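Local coordinates for protein SCO1 homolog 1, mitochondrial (Arabidopsis thaliana, PDB 6N5U), which serves as a Sco-type copper metallochaperone of the mitochondrial inner membrane, thought to help insert copper into cytochrome c oxidase, at residues A[20-25]-A[103-108]. Sequence-based numbering, arbitrary orientation.
Sequences GKRVTE and PEEIKS
The guanidinium of R22 receives the carboxylate of E105 at its edge rather than over a face: E105 CD lies in the guanidinium plane, while E105 OE2, the oxygen that does the bonding, is tilted somewhat out of it. The two planes stand 73° apart, and a single N-H joins them, not the coplanar, two-bond pairing of a bidentate salt bridge. R22 NH1 donates to E105 OE2 at 3.0 Å along a bent path, reaching that oxygen from above the carboxylate plane, 40° out of it. The other carboxylate oxygen, E105 OE1, is 3.6 Å from R22 NH1. With chi1 at -176° the R22 chain runs out opposite its backbone N and then bends at chi3, bringing its end nearer the helix. In this thioredoxin-fold domain of the SCO1/2 family, the salt bridge illustrates how a surface pair can tie an edge strand, 22-24, to helix 103-112, burying only 68 Å² between the two segments, away from the copper held by C42, C46 and H131. Strand 14-17, the antiparallel neighbour of 22-24 in the sheet, is touched by both partners of the bridge, by R22 at S14 and by E105 at I16. Replacing E105 with an alanine would probably leave the R22 guanidinium without its charge partner here and free to turn. At the start of the helix, E105 N is hydrogen-bonded to S102 OG.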
loop_
_atom_site.group_PDB
_atom_site.type_symbol
_atom_site.label_atom_id
_atom_site.label_comp_id
_atom_site.label_asym_id
_atom_site.label_seq_id
_atom_site.Cartn_x
_atom_site.Cartn_y
_atom_site.Cartn_z
ATOM N N GLY A 20 10.336 0.442 12.629
ATOM C CA GLY A 20 10.012 0.937 13.963
ATOM C C GLY A 20 9.969 2.452 14.076
ATOM O O GLY A 20 9.561 2.968 15.113
ATOM N N LYS A 21 10.383 3.180 13.019
ATOM C CA LYS A 21 10.388 4.643 12.973
ATOM C C LYS A 21 8.974 5.195 12.803
ATOM O O LYS A 21 8.181 4.618 12.057
ATOM C CB LYS A 21 11.257 5.145 11.799
ATOM C CG LYS A 21 11.683 6.615 11.912
ATOM C CD LYS A 21 12.242 7.190 10.607
ATOM C CE LYS A 21 13.119 8.409 10.810
ATOM N NZ LYS A 21 12.335 9.665 10.946
ATOM N N ARG A 22 8.665 6.328 13.467
ATOM C CA ARG A 22 7.381 6.994 13.281
ATOM C C ARG A 22 7.507 7.865 12.033
ATOM O O ARG A 22 8.493 8.590 11.863
ATOM C CB ARG A 22 6.947 7.826 14.498
ATOM C CG ARG A 22 5.547 8.430 14.312
ATOM C CD ARG A 22 4.979 9.087 15.558
ATOM N NE ARG A 22 4.721 8.122 16.628
ATOM C CZ ARG A 22 3.632 7.365 16.717
ATOM N NH1 ARG A 22 2.679 7.447 15.796
ATOM N NH2 ARG A 22 3.489 6.517 17.729
ATOM N N VAL A 23 6.525 7.755 11.142
ATOM C CA VAL A 23 6.506 8.490 9.881
ATOM C C VAL A 23 5.198 9.279 9.685
ATOM O O VAL A 23 4.194 9.016 10.352
ATOM C CB VAL A 23 6.790 7.558 8.663
ATOM C CG1 VAL A 23 8.200 6.972 8.704
ATOM C CG2 VAL A 23 5.741 6.460 8.552
ATOM N N THR A 24 5.238 10.247 8.756
ATOM C CA THR A 24 4.102 11.027 8.280
ATOM C C THR A 24 4.148 10.948 6.748
ATOM O O THR A 24 5.029 10.285 6.193
ATOM C CB THR A 24 4.080 12.478 8.834
ATOM O OG1 THR A 24 5.236 13.202 8.415
ATOM C CG2 THR A 24 3.925 12.538 10.336
ATOM N N GLU A 25 3.203 11.613 6.074
ATOM C CA GLU A 25 3.095 11.714 4.613
ATOM C C GLU A 25 4.348 12.373 4.033
ATOM O O GLU A 25 4.722 12.092 2.895
ATOM C CB GLU A 25 1.797 12.470 4.218
ATOM C CG GLU A 25 1.703 13.942 4.628
ATOM C CD GLU A 25 1.459 14.304 6.081
ATOM O OE1 GLU A 25 1.225 13.388 6.901
ATOM O OE2 GLU A 25 1.486 15.517 6.396
ATOM N N PRO A 103 -5.089 1.197 16.366
ATOM C CA PRO A 103 -6.350 1.066 15.612
ATOM C C PRO A 103 -7.005 2.399 15.235
ATOM O O PRO A 103 -7.726 2.450 14.229
ATOM C CB PRO A 103 -7.223 0.191 16.525
ATOM C CG PRO A 103 -6.259 -0.551 17.382
ATOM C CD PRO A 103 -5.144 0.424 17.630
ATOM N N GLU A 104 -6.734 3.469 16.034
ATOM C CA GLU A 104 -7.217 4.847 15.840
ATOM C C GLU A 104 -6.416 5.519 14.722
ATOM O O GLU A 104 -7.001 6.186 13.880
ATOM C CB GLU A 104 -7.088 5.646 17.149
ATOM C CG GLU A 104 -7.907 6.925 17.190
ATOM C CD GLU A 104 -7.488 7.937 18.247
ATOM O OE1 GLU A 104 -7.593 7.625 19.456
ATOM O OE2 GLU A 104 -7.057 9.047 17.862
ATOM N N GLU A 105 -5.083 5.340 14.719
ATOM C CA GLU A 105 -4.173 5.879 13.703
ATOM C C GLU A 105 -4.548 5.325 12.325
ATOM O O GLU A 105 -4.646 6.103 11.364
ATOM C CB GLU A 105 -2.702 5.560 14.048
ATOM C CG GLU A 105 -2.064 6.605 14.949
ATOM C CD GLU A 105 -0.710 6.291 15.557
ATOM O OE1 GLU A 105 -0.141 5.220 15.256
ATOM O OE2 GLU A 105 -0.217 7.126 16.349
ATOM N N ILE A 106 -4.813 3.993 12.261
ATOM C CA ILE A 106 -5.237 3.238 11.072
ATOM C C ILE A 106 -6.623 3.706 10.606
ATOM O O ILE A 106 -6.858 3.786 9.401
ATOM C CB ILE A 106 -5.193 1.707 11.350
ATOM C CG1 ILE A 106 -3.742 1.194 11.655
ATOM C CG2 ILE A 106 -5.873 0.875 10.249
ATOM C CD1 ILE A 106 -2.623 1.421 10.567
ATOM N N LYS A 107 -7.520 4.035 11.557
ATOM C CA LYS A 107 -8.883 4.527 11.301
ATOM C C LYS A 107 -8.828 5.888 10.599
ATOM O O LYS A 107 -9.605 6.133 9.673
ATOM C CB LYS A 107 -9.673 4.626 12.635
ATOM C CG LYS A 107 -11.123 5.081 12.540
ATOM C CD LYS A 107 -11.661 5.489 13.923
ATOM C CE LYS A 107 -12.900 6.367 13.858
ATOM N NZ LYS A 107 -13.273 6.920 15.194
ATOM N N SER A 108 -7.909 6.767 11.052
ATOM C CA SER A 108 -7.716 8.110 10.516
ATOM C C SER A 108 -7.191 8.079 9.068
ATOM O O SER A 108 -7.701 8.821 8.220
ATOM C CB SER A 108 -6.781 8.902 11.422
ATOM O OG SER A 108 -6.368 10.132 10.851
#